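Local coordinates for aspartate-semialdehyde dehydrogenase 2 (Vibrio cholerae, PDB 2R00), which catalyses the NADPH-dependent reductive dephosphorylation of L-aspartyl-4-phosphate to L-aspartate-semialdehyde, a step toward lysine, methionine and threonine, at residues 18-22 against 318-324; 40-44 against 55-60; 89-95 against 124-129; 133-137 against 219-224; 254-258 against 304-308. All blocks are in the same frame, centred on the assembly; numbering follows the deposited sequence.

In the fold
The five contacts illustrate how a two-domain dehydrogenase is tied together. Contacts 2 and 3 belong to the same nucleotide-binding sheet, their centres about 21 Å apart, and contact 2 includes Arg40 and Ser41, predicted to bind NADP(+). Contact 1 lays the C-terminal helix on the first helix of that domain and touches contact 3, where Asn323 meets Asn128 and Pro129. Contact 4, centred about 17 Å from contact 3, follows it in the chain just past the nucleophile Cys131; Pro129 touches Glu219 and Ile223. Contact 5 belongs to the dimerization domain, away from the annotated sites, with about 52 Å between its centre and that of contact 2.

Contact 1 of 5, residues 18-22 against 318-324; sequences TMLEV and KGAATNA
Ala321 pushes its methyl into helix 14-25, the helix that follows the loop predicted to bind NADP(+) in the Rossmann-type domain, and three residues gather round it. Met19 CG and Thr18 CG2 each come within 3.8 Å of Ala321 CB, with Val22 CG2 a little farther off. The small residue suits a close helix-helix crossing: the short axes approach to 8.8 Å at a crossing angle of -54°. Met19 runs on, extended beyond CG, until its CE meets Ala324 CB at 3.9 Å. At Thr18, the methyl stands anti to the backbone N (chi1 -52° for OG1), which lays CG2 against Lys318 CA and turns OG1 back to Ala14 O of its own helix. Lys318 carries its aliphatic chain alongside Thr18 CG2 and past Val22, and its ammonium group ends in a salt bridge with Glu25 of the helix it crosses. Val22 crosses Thr322 at about a right angle, both its methyls lying near the hydroxyl. That hydroxyl is held in its own helix: Thr322 OG1 donates to Lys318 O at 2.6 Å, while Thr322 N reaches the same oxygen from the opposite face of the carbonyl plane.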
# COMPACT_ATOMS: atom_id res chain seq x y z
N THR A 18 17.24 -23.06 -2.44
CA THR A 18 17.72 -21.79 -2.97
C THR A 18 19.11 -21.45 -2.42
O THR A 18 19.95 -20.93 -3.15
CB THR A 18 16.71 -20.64 -2.74
OG1 THR A 18 15.42 -21.03 -3.23
CG2 THR A 18 17.14 -19.37 -3.46
N MET A 19 19.35 -21.75 -1.14
CA MET A 19 20.66 -21.53 -0.53
C MET A 19 21.79 -22.28 -1.27
O MET A 19 22.85 -21.72 -1.51
CB MET A 19 20.65 -21.90 0.95
CG MET A 19 19.98 -20.85 1.83
SD MET A 19 19.74 -21.45 3.50
CE MET A 19 19.38 -19.91 4.36
N LEU A 20 21.54 -23.54 -1.62
CA LEU A 20 22.50 -24.31 -2.42
C LEU A 20 22.79 -23.59 -3.75
O LEU A 20 23.96 -23.40 -4.10
CB LEU A 20 21.97 -25.74 -2.64
CG LEU A 20 22.72 -26.74 -3.53
CD1 LEU A 20 22.38 -28.16 -3.11
CD2 LEU A 20 22.36 -26.54 -4.99
N GLU A 21 21.74 -23.18 -4.46
CA GLU A 21 21.88 -22.43 -5.72
C GLU A 21 22.68 -21.14 -5.58
O GLU A 21 23.48 -20.80 -6.47
CB GLU A 21 20.51 -22.07 -6.29
CG GLU A 21 19.70 -23.25 -6.78
CD GLU A 21 18.30 -22.84 -7.22
OE1 GLU A 21 17.40 -23.70 -7.18
OE2 GLU A 21 18.09 -21.67 -7.61
N VAL A 22 22.45 -20.42 -4.49
CA VAL A 22 23.14 -19.16 -4.25
C VAL A 22 24.62 -19.38 -3.92
O VAL A 22 25.47 -18.66 -4.43
CB VAL A 22 22.42 -18.27 -3.18
CG1 VAL A 22 23.24 -17.03 -2.86
CG2 VAL A 22 21.02 -17.88 -3.67
N LYS A 318 14.97 -16.02 -2.66
CA LYS A 318 16.32 -15.72 -3.14
C LYS A 318 16.93 -14.53 -2.40
O LYS A 318 18.15 -14.48 -2.19
CB LYS A 318 16.33 -15.50 -4.66
CG LYS A 318 17.71 -15.67 -5.30
CD LYS A 318 17.64 -16.16 -6.74
CE LYS A 318 19.00 -16.68 -7.20
NZ LYS A 318 19.01 -17.07 -8.63
N GLY A 319 16.07 -13.59 -2.00
CA GLY A 319 16.51 -12.46 -1.17
C GLY A 319 17.00 -12.92 0.19
O GLY A 319 18.08 -12.55 0.63
N ALA A 320 16.19 -13.75 0.85
CA ALA A 320 16.53 -14.35 2.14
C ALA A 320 17.81 -15.20 2.06
O ALA A 320 18.71 -15.06 2.89
CB ALA A 320 15.38 -15.20 2.64
N ALA A 321 17.88 -16.05 1.04
CA ALA A 321 19.00 -16.96 0.86
C ALA A 321 20.29 -16.20 0.60
O ALA A 321 21.33 -16.50 1.18
CB ALA A 321 18.71 -17.94 -0.26
N THR A 322 20.21 -15.19 -0.27
CA THR A 322 21.35 -14.35 -0.61
C THR A 322 21.87 -13.56 0.59
O THR A 322 23.09 -13.45 0.76
CB THR A 322 20.98 -13.39 -1.76
OG1 THR A 322 20.61 -14.16 -2.91
CG2 THR A 322 22.14 -12.46 -2.11
N ASN A 323 20.97 -13.01 1.41
CA ASN A 323 21.41 -12.28 2.60
C ASN A 323 22.26 -13.18 3.50
O ASN A 323 23.33 -12.77 3.98
CB ASN A 323 20.22 -11.71 3.37
CG ASN A 323 20.63 -10.62 4.34
OD1 ASN A 323 20.87 -9.48 3.93
ND2 ASN A 323 20.71 -10.95 5.63
N ALA A 324 21.77 -14.40 3.71
CA ALA A 324 22.43 -15.45 4.49
C ALA A 324 23.81 -15.80 3.96
O ALA A 324 24.76 -15.93 4.74
CB ALA A 324 21.55 -16.70 4.52

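Contact 2 of 5, residues 40-44 against 55-60; sequences RSEGK and VQNVEE
Gly43 and Lys44 pair with Val55 through two backbone hydrogen bonds, and Glu42 and Asn57 account for most of the other polar atoms. Gly43 N donates to Val55 O at 2.8 Å, and Val55 N gives a nearly straight bond (172°) to Lys44 O at 2.9 Å. The loop reaches this position through a type II beta turn from Ser41 to Lys44, in which Gly43 takes the positive phi that the turn demands. Glu42 stretches out from the turn, CG anti to its backbone N (chi1 -175°), and lays its carboxylate almost perpendicular to the amide of Asn57. Glu42 OE1 receives a weak bond from Asn57 N at 3.4 Å; Glu42 OE2 accepts a hydrogen bond from a water at 2.9 Å, and that water accepts from Asn57 ND2 at 3.1 Å. The other end of the amide is used too: Asn57 OD1 accepts Glu59 N at 3.0 Å in an Asx turn, so both ends fix its rotation. Glu60 OE1 lies 3.6 Å from Glu42 OE1, a like-charge approach that would probably raise the proton affinity of one carboxylate. Ser41 OG bonds to Thr12, another predicted NADP(+) residue. Beyond, Val55 packs on Leu35 and Ala37 of strand 30-37, Gln56 bonds to that strand's backbone, and Val58 rests on Trp81 of helix 75-87.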
# COMPACT_ATOMS: atom_id res chain seq x y z
N ARG A 40 12.62 -38.44 6.72
CA ARG A 40 11.75 -38.65 5.55
C ARG A 40 12.36 -38.16 4.23
O ARG A 40 11.98 -38.64 3.16
CB ARG A 40 10.39 -37.98 5.77
N SER A 41 13.28 -37.20 4.32
CA SER A 41 13.94 -36.60 3.16
C SER A 41 15.29 -37.24 2.86
O SER A 41 15.88 -36.99 1.80
CB SER A 41 14.14 -35.11 3.38
OG SER A 41 12.92 -34.41 3.32
N GLU A 42 15.77 -38.06 3.79
CA GLU A 42 17.09 -38.68 3.70
C GLU A 42 17.28 -39.49 2.42
O GLU A 42 16.42 -40.29 2.04
CB GLU A 42 17.34 -39.57 4.93
CG GLU A 42 18.74 -40.16 4.96
CD GLU A 42 19.06 -40.86 6.27
OE1 GLU A 42 20.24 -40.78 6.69
OE2 GLU A 42 18.14 -41.48 6.86
N GLY A 43 18.42 -39.28 1.77
CA GLY A 43 18.77 -40.02 0.56
C GLY A 43 18.48 -39.28 -0.74
O GLY A 43 18.92 -39.72 -1.81
N LYS A 44 17.75 -38.17 -0.67
CA LYS A 44 17.52 -37.35 -1.86
C LYS A 44 18.84 -36.73 -2.34
O LYS A 44 19.72 -36.42 -1.52
CB LYS A 44 16.48 -36.27 -1.62
CG LYS A 44 15.86 -35.77 -2.92
CD LYS A 44 15.10 -34.46 -2.78
CE LYS A 44 14.60 -33.97 -4.14
NZ LYS A 44 15.64 -34.05 -5.23
N VAL A 55 21.26 -35.86 0.83
CA VAL A 55 20.60 -35.43 2.07
C VAL A 55 20.73 -36.53 3.13
O VAL A 55 20.49 -37.71 2.84
CB VAL A 55 19.12 -35.06 1.84
CG1 VAL A 55 18.44 -34.61 3.14
CG2 VAL A 55 18.99 -33.97 0.77
N GLN A 56 21.13 -36.15 4.34
CA GLN A 56 21.18 -37.09 5.46
C GLN A 56 20.31 -36.62 6.63
O GLN A 56 19.88 -35.47 6.67
CB GLN A 56 22.62 -37.37 5.91
CG GLN A 56 23.45 -36.14 6.21
CD GLN A 56 24.92 -36.45 6.41
OE1 GLN A 56 25.77 -36.07 5.60
NE2 GLN A 56 25.24 -37.15 7.51
N ASN A 57 20.06 -37.53 7.55
CA ASN A 57 19.25 -37.25 8.73
C ASN A 57 20.05 -36.40 9.72
O ASN A 57 21.17 -36.75 10.10
CB ASN A 57 18.79 -38.57 9.35
CG ASN A 57 17.80 -38.38 10.48
OD1 ASN A 57 17.57 -37.27 10.97
ND2 ASN A 57 17.22 -39.49 10.93
N VAL A 58 19.47 -35.27 10.11
CA VAL A 58 20.10 -34.38 11.10
C VAL A 58 20.40 -35.09 12.43
O VAL A 58 21.40 -34.79 13.08
CB VAL A 58 19.25 -33.07 11.31
CG1 VAL A 58 17.87 -33.37 11.90
CG2 VAL A 58 20.02 -32.06 12.14
N GLU A 59 19.54 -36.04 12.80
CA GLU A 59 19.66 -36.80 14.05
C GLU A 59 20.95 -37.62 14.14
O GLU A 59 21.43 -37.90 15.24
CB GLU A 59 18.46 -37.74 14.22
CG GLU A 59 17.09 -37.05 14.32
CD GLU A 59 16.78 -36.50 15.71
OE1 GLU A 59 17.60 -36.70 16.64
OE2 GLU A 59 15.72 -35.86 15.87
N GLU A 60 21.49 -38.00 12.98
CA GLU A 60 22.72 -38.79 12.91
C GLU A 60 23.98 -37.96 12.58
O GLU A 60 25.10 -38.48 12.60
CB GLU A 60 22.57 -39.95 11.91
CG GLU A 60 21.36 -40.87 12.16
CD GLU A 60 21.20 -41.96 11.10
OE1 GLU A 60 21.48 -41.71 9.90
OE2 GLU A 60 20.79 -43.09 11.46
O HOH W 1 18.46 -42.08 9.66

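Contact 3 of 5, residues 89-95 against 124-129; sequences GVVVIDN and NIIANP
Ile126 drops its CD1 into the hollow between Val91 and Ile93 on the neighbouring strand, 4.2 Å from Val91 CG1 and 4.3 Å from Ile93 CG1. With CG1 anti to its carbonyl carbon (chi1 -55°), the longer branch of Ile126 bridges the two. On the other face Ile125 takes the matching notch, CG1 against Val92 CB at 4.3 Å and CG2 near Asp94 CB. The strands run parallel, Val92 beside Ile125 and Ile93 beside Ile126, which brings these side chains level with one another; the short axes are 4.7 Å apart and only 15° off parallel. Four backbone bonds hold them: Val92 N to Asn124 O, Ile126 N to Val92 O, Asp94 N to Ile126 O, and Asn128 N to Asp94 O. At the start, Asn124 fits its CB over Val90 O at 3.4 Å and sends ND2 to Ala86 O, close to the Schellman turn at Gly89 that ends helix 75-87. At the far end Asn128 CB sits 3.3 Å from Asp94 O, while the carboxylate of Asp94 is gripped by Ser78 and Thr96. Helices cover both faces: Val92 meets Ala82 and Ala85 of helix 75-87, and Val91 and Ile93 meet Leu331 and Ala328 of helix 316-335. Such parallel strands between helices are the hallmark of a Rossmann-type sheet, here at its last strand, from which the chain runs on to the nucleophile Cys131.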
# COMPACT_ATOMS: atom_id res chain seq x y z
N GLY A 89 30.93 -26.14 17.80
CA GLY A 89 31.87 -25.15 17.26
C GLY A 89 31.51 -24.67 15.85
O GLY A 89 32.31 -23.98 15.22
N VAL A 90 30.32 -25.03 15.37
CA VAL A 90 29.78 -24.52 14.10
C VAL A 90 29.20 -23.10 14.29
O VAL A 90 28.58 -22.81 15.32
CB VAL A 90 28.66 -25.45 13.56
CG1 VAL A 90 28.24 -25.06 12.15
CG2 VAL A 90 29.09 -26.90 13.59
N VAL A 91 29.40 -22.22 13.30
CA VAL A 91 28.72 -20.93 13.31
C VAL A 91 27.45 -21.05 12.47
O VAL A 91 27.49 -21.34 11.27
CB VAL A 91 29.63 -19.75 12.83
CG1 VAL A 91 28.89 -18.40 12.99
CG2 VAL A 91 30.92 -19.73 13.62
N VAL A 92 26.31 -20.83 13.13
CA VAL A 92 24.99 -21.03 12.52
C VAL A 92 24.46 -19.69 12.02
O VAL A 92 24.42 -18.71 12.77
CB VAL A 92 23.98 -21.66 13.51
CG1 VAL A 92 22.61 -21.86 12.86
CG2 VAL A 92 24.52 -22.99 14.07
N ILE A 93 24.09 -19.64 10.75
CA ILE A 93 23.38 -18.50 10.20
C ILE A 93 21.93 -18.93 10.06
O ILE A 93 21.62 -19.86 9.32
CB ILE A 93 24.01 -18.01 8.85
CG1 ILE A 93 25.43 -17.46 9.11
CG2 ILE A 93 23.11 -16.95 8.20
CD1 ILE A 93 26.41 -17.62 7.94
N ASP A 94 21.05 -18.30 10.84
CA ASP A 94 19.71 -18.82 11.07
C ASP A 94 18.64 -18.04 10.34
O ASP A 94 18.35 -16.90 10.69
CB ASP A 94 19.37 -18.85 12.56
CG ASP A 94 18.14 -19.68 12.84
OD1 ASP A 94 18.07 -20.81 12.31
OD2 ASP A 94 17.24 -19.20 13.58
N ASN A 95 18.02 -18.68 9.36
CA ASN A 95 16.93 -18.05 8.63
C ASN A 95 15.58 -18.44 9.20
O ASN A 95 14.74 -19.02 8.51
CB ASN A 95 17.02 -18.36 7.13
CG ASN A 95 15.96 -17.62 6.33
OD1 ASN A 95 15.88 -16.40 6.37
ND2 ASN A 95 15.13 -18.37 5.63
N ASN A 124 27.80 -18.36 18.80
CA ASN A 124 28.03 -19.07 17.52
C ASN A 124 26.77 -19.09 16.66
O ASN A 124 26.52 -20.03 15.90
CB ASN A 124 28.58 -20.49 17.74
CG ASN A 124 30.07 -20.49 18.10
OD1 ASN A 124 30.76 -19.46 18.03
ND2 ASN A 124 30.57 -21.66 18.50
N ILE A 125 25.98 -18.02 16.78
CA ILE A 125 24.79 -17.85 15.96
C ILE A 125 24.70 -16.41 15.47
O ILE A 125 24.97 -15.47 16.24
CB ILE A 125 23.48 -18.23 16.72
CG1 ILE A 125 23.55 -19.65 17.30
CG2 ILE A 125 22.27 -18.14 15.79
CD1 ILE A 125 22.54 -19.90 18.40
N ILE A 126 24.34 -16.26 14.19
CA ILE A 126 23.97 -14.98 13.59
C ILE A 126 22.56 -15.17 13.01
O ILE A 126 22.29 -16.17 12.37
CB ILE A 126 24.93 -14.60 12.41
CG1 ILE A 126 26.40 -14.59 12.86
CG2 ILE A 126 24.55 -13.24 11.83
CD1 ILE A 126 27.41 -14.67 11.71
N ALA A 127 21.67 -14.21 13.23
CA ALA A 127 20.27 -14.33 12.79
C ALA A 127 20.09 -13.61 11.46
O ALA A 127 20.58 -12.49 11.30
CB ALA A 127 19.35 -13.75 13.84
N ASN A 128 19.39 -14.26 10.53
CA ASN A 128 19.04 -13.69 9.23
C ASN A 128 17.69 -13.01 9.43
O ASN A 128 16.78 -13.64 9.97
CB ASN A 128 18.90 -14.83 8.19
CG ASN A 128 19.07 -14.37 6.73
OD1 ASN A 128 18.26 -14.71 5.85
ND2 ASN A 128 20.14 -13.64 6.46
N PRO A 129 17.55 -11.72 9.04
CA PRO A 129 16.26 -11.06 9.25
C PRO A 129 15.17 -11.50 8.27
O PRO A 129 15.43 -12.23 7.31
CB PRO A 129 16.58 -9.56 9.07
CG PRO A 129 18.07 -9.45 9.03
CD PRO A 129 18.54 -10.79 8.47

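Contact 4 of 5, residues 133-137 against 219-224; sequences TIQML and ETQKIF
Leu137 sets its two methyls against two different targets, and that fork organises the contact. Its CD2 stands over the centre of the Phe224 ring, 3.5 Å from the centroid and only 11° off the ring normal, a CH-pi approach in which the two side chains slide past each other in opposite directions. Leu137 CD1 lies 3.3 Å from Ile223 CD1, shorter than usual for carbons; with the leucine's chi1 at -94°, away from a staggered value, the exact tightness is doubtful. Thr133 also divides its branches: CG2 lies 3.7 Å from Ile223 CD1, whereas OG1 donates to Glu219 OE1 at 3.2 Å, meeting it from above the carboxylate plane. Glu219 OE1 has a second donor in Asn130 N, and Glu219 OE2 leans more weakly on Tyr101 and Arg100. Met136, bent at its last torsion, brings CE across Thr220 at about a right angle and ends 3.3 Å from OG1, an oxygen that bonds to Met216 O of its own helix. Phe224 also stacks with Tyr144. The axes of the two helices, 10.7 Å apart, cross at -51°. Helix 131-147 begins at the acyl-thioester cysteine Cys131, and Glu219 lies beside Arg100 and Lys215, predicted to bind phosphate: a helix pair that probably helps to frame the catalytic pocket.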
# COMPACT_ATOMS: atom_id res chain seq x y z
N THR A 133 12.17 -6.92 6.19
CA THR A 133 13.11 -6.04 6.89
C THR A 133 14.40 -5.87 6.08
O THR A 133 14.94 -4.77 6.00
CB THR A 133 13.47 -6.60 8.29
OG1 THR A 133 12.27 -6.92 8.99
CG2 THR A 133 14.28 -5.57 9.08
N ILE A 134 14.90 -6.96 5.51
CA ILE A 134 16.05 -6.89 4.60
C ILE A 134 15.80 -5.88 3.46
O ILE A 134 16.57 -4.93 3.30
CB ILE A 134 16.40 -8.28 4.01
CG1 ILE A 134 16.79 -9.26 5.12
CG2 ILE A 134 17.53 -8.16 2.95
CD1 ILE A 134 16.89 -10.72 4.66
N GLN A 135 14.72 -6.08 2.73
CA GLN A 135 14.32 -5.21 1.61
C GLN A 135 14.35 -3.73 2.01
O GLN A 135 14.97 -2.91 1.34
CB GLN A 135 12.88 -5.52 1.20
CG GLN A 135 12.65 -6.53 0.09
CD GLN A 135 11.16 -6.85 -0.08
OE1 GLN A 135 10.74 -7.98 0.18
NE2 GLN A 135 10.36 -5.84 -0.49
N MET A 136 13.64 -3.41 3.10
CA MET A 136 13.47 -2.03 3.54
C MET A 136 14.79 -1.40 3.98
O MET A 136 15.09 -0.25 3.65
CB MET A 136 12.42 -1.95 4.67
CG MET A 136 12.15 -0.52 5.15
SD MET A 136 10.88 -0.37 6.42
CE MET A 136 11.70 -1.06 7.86
N LEU A 137 15.57 -2.16 4.74
CA LEU A 137 16.82 -1.66 5.32
C LEU A 137 17.90 -1.39 4.28
O LEU A 137 18.67 -0.43 4.40
CB LEU A 137 17.32 -2.62 6.39
CG LEU A 137 16.84 -2.22 7.79
CD1 LEU A 137 16.66 -3.40 8.66
CD2 LEU A 137 17.82 -1.27 8.44
N GLU A 219 13.11 -5.68 14.79
CA GLU A 219 14.16 -5.97 13.80
C GLU A 219 14.81 -4.69 13.25
O GLU A 219 16.02 -4.60 13.17
CB GLU A 219 13.64 -6.86 12.67
CG GLU A 219 13.28 -8.28 13.11
CD GLU A 219 12.94 -9.21 11.96
OE1 GLU A 219 13.55 -9.10 10.88
OE2 GLU A 219 12.06 -10.09 12.14
N THR A 220 13.99 -3.72 12.87
CA THR A 220 14.46 -2.46 12.27
C THR A 220 15.35 -1.64 13.22
O THR A 220 16.43 -1.17 12.84
CB THR A 220 13.26 -1.60 11.78
OG1 THR A 220 12.60 -2.31 10.74
CG2 THR A 220 13.70 -0.25 11.26
N GLN A 221 14.89 -1.51 14.47
CA GLN A 221 15.64 -0.81 15.51
C GLN A 221 16.95 -1.50 15.88
O GLN A 221 17.95 -0.82 16.15
CB GLN A 221 14.77 -0.65 16.76
CG GLN A 221 13.61 0.33 16.59
CD GLN A 221 12.72 0.42 17.81
OE1 GLN A 221 12.68 -0.50 18.64
NE2 GLN A 221 11.97 1.51 17.92
N LYS A 222 16.94 -2.83 15.91
CA LYS A 222 18.14 -3.63 16.16
C LYS A 222 19.18 -3.45 15.05
O LYS A 222 20.36 -3.19 15.33
CB LYS A 222 17.79 -5.12 16.30
CG LYS A 222 18.96 -6.02 16.68
CD LYS A 222 18.49 -7.39 17.17
CE LYS A 222 19.63 -8.23 17.75
NZ LYS A 222 19.10 -9.49 18.43
N ILE A 223 18.77 -3.61 13.80
CA ILE A 223 19.70 -3.53 12.67
C ILE A 223 20.33 -2.13 12.57
O ILE A 223 21.54 -2.01 12.41
CB ILE A 223 19.06 -3.99 11.35
CG1 ILE A 223 18.74 -5.49 11.44
CG2 ILE A 223 19.99 -3.73 10.15
CD1 ILE A 223 17.65 -5.99 10.47
N PHE A 224 19.51 -1.09 12.70
CA PHE A 224 20.02 0.29 12.74
C PHE A 224 20.79 0.57 14.03
O PHE A 224 21.51 1.57 14.12
CB PHE A 224 18.87 1.31 12.63
CG PHE A 224 18.43 1.62 11.20
CD1 PHE A 224 19.36 1.85 10.19
CD2 PHE A 224 17.07 1.72 10.89
CE1 PHE A 224 18.94 2.17 8.88
CE2 PHE A 224 16.65 2.03 9.59
CZ PHE A 224 17.59 2.26 8.58

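Contact 5 of 5, residues 254-258 against 304-308; sequences APIDA and HSGIN
His304 leans against Asp257 with both side chains lying side by side and pointing the same way, and the histidine can be followed outward atom by atom. Its CB starts beside Pro255, with Pro255 CB at 4.3 Å, and faces the carbonyl oxygen of Ile256. A chi1 of -78° swings CG away from the histidine's carbonyl carbon and carries the ring along the loop to Asp257. There ND1 lies 3.6 Å from Asp257 OD2, and CE1 comes closer still, 3.4 Å from the same oxygen. The carboxylate oxygen sits at the ring edge and in its plane, although the carboxylate itself is turned 79° from the ring. Asp257 is the N-cap of helix 258-267, its OD1 accepting from Glu259 N. In the backbone, His304 O accepts Ile256 N at 2.9 Å in an almost straight bond, the donor standing above the carbonyl plane; Pro255 CA adds a weaker CH contact to that oxygen. Ile256 O, itself close to His304 O, is satisfied by Asn299 ND2. Farther along, Ile307 presses CG1 on Ile256 CG2 at 3.9 Å and CD1 on Ala258 CA at 3.8 Å, an apolar patch backed by Val147 and Ile143 of helix 131-147. The contact thus joins the loop before helix 258-267 to the corner that leads into strand 306-313 by one backbone bond and buried isoleucines. Asp257 OD2 at the ring edge might stabilise a protonated His304; with a carbon as the nearest ring atom, any such effect would be chiefly electrostatic.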
# COMPACT_ATOMS: atom_id res chain seq x y z
N ALA A 254 16.96 15.73 8.32
CA ALA A 254 17.27 16.88 7.46
C ALA A 254 16.55 16.72 6.12
O ALA A 254 16.35 15.58 5.67
CB ALA A 254 18.76 17.01 7.24
N PRO A 255 16.18 17.84 5.47
CA PRO A 255 15.49 17.75 4.18
C PRO A 255 16.39 17.11 3.15
O PRO A 255 17.61 17.30 3.18
CB PRO A 255 15.25 19.22 3.79
CG PRO A 255 15.45 20.01 5.04
CD PRO A 255 16.39 19.24 5.89
N ILE A 256 15.79 16.34 2.24
CA ILE A 256 16.53 15.75 1.12
C ILE A 256 15.62 15.61 -0.11
O ILE A 256 14.48 15.15 -0.00
CB ILE A 256 17.19 14.39 1.49
CG1 ILE A 256 18.16 13.96 0.39
CG2 ILE A 256 16.14 13.31 1.81
CD1 ILE A 256 19.03 12.77 0.77
N ASP A 257 16.14 16.01 -1.27
CA ASP A 257 15.34 16.01 -2.49
C ASP A 257 15.23 14.61 -3.06
O ASP A 257 16.20 13.85 -3.02
CB ASP A 257 15.95 16.96 -3.53
CG ASP A 257 14.92 17.49 -4.52
OD1 ASP A 257 14.41 16.69 -5.34
OD2 ASP A 257 14.63 18.70 -4.47
N ALA A 258 14.05 14.28 -3.58
CA ALA A 258 13.80 13.00 -4.23
C ALA A 258 14.88 12.68 -5.27
O ALA A 258 15.32 11.53 -5.39
CB ALA A 258 12.44 12.99 -4.88
N HIS A 304 10.05 18.27 2.22
CA HIS A 304 11.21 17.53 1.73
C HIS A 304 11.98 16.75 2.79
O HIS A 304 12.92 16.01 2.46
CB HIS A 304 12.13 18.46 0.93
CG HIS A 304 11.65 18.74 -0.46
ND1 HIS A 304 12.49 18.79 -1.54
CD2 HIS A 304 10.40 18.97 -0.94
CE1 HIS A 304 11.78 19.04 -2.63
NE2 HIS A 304 10.51 19.15 -2.29
N SER A 305 11.57 16.89 4.05
CA SER A 305 12.01 15.93 5.08
C SER A 305 11.05 14.72 5.14
O SER A 305 11.13 13.88 6.05
CB SER A 305 12.24 16.62 6.44
OG SER A 305 11.03 17.05 7.04
N GLY A 306 10.15 14.64 4.16
CA GLY A 306 9.35 13.45 3.93
C GLY A 306 9.71 12.83 2.60
O GLY A 306 9.65 13.49 1.55
N ILE A 307 10.12 11.56 2.64
CA ILE A 307 10.48 10.82 1.42
C ILE A 307 9.65 9.54 1.32
O ILE A 307 9.41 8.84 2.33
CB ILE A 307 12.02 10.54 1.36
CG1 ILE A 307 12.75 11.67 0.63
CG2 ILE A 307 12.35 9.22 0.66
CD1 ILE A 307 12.69 11.55 -0.92
N ASN A 308 9.19 9.26 0.10
CA ASN A 308 8.35 8.11 -0.21
C ASN A 308 9.01 7.25 -1.28
O ASN A 308 9.61 7.77 -2.21
CB ASN A 308 6.98 8.57 -0.73
CG ASN A 308 6.22 9.39 0.28
OD1 ASN A 308 5.58 8.85 1.18
ND2 ASN A 308 6.28 10.71 0.14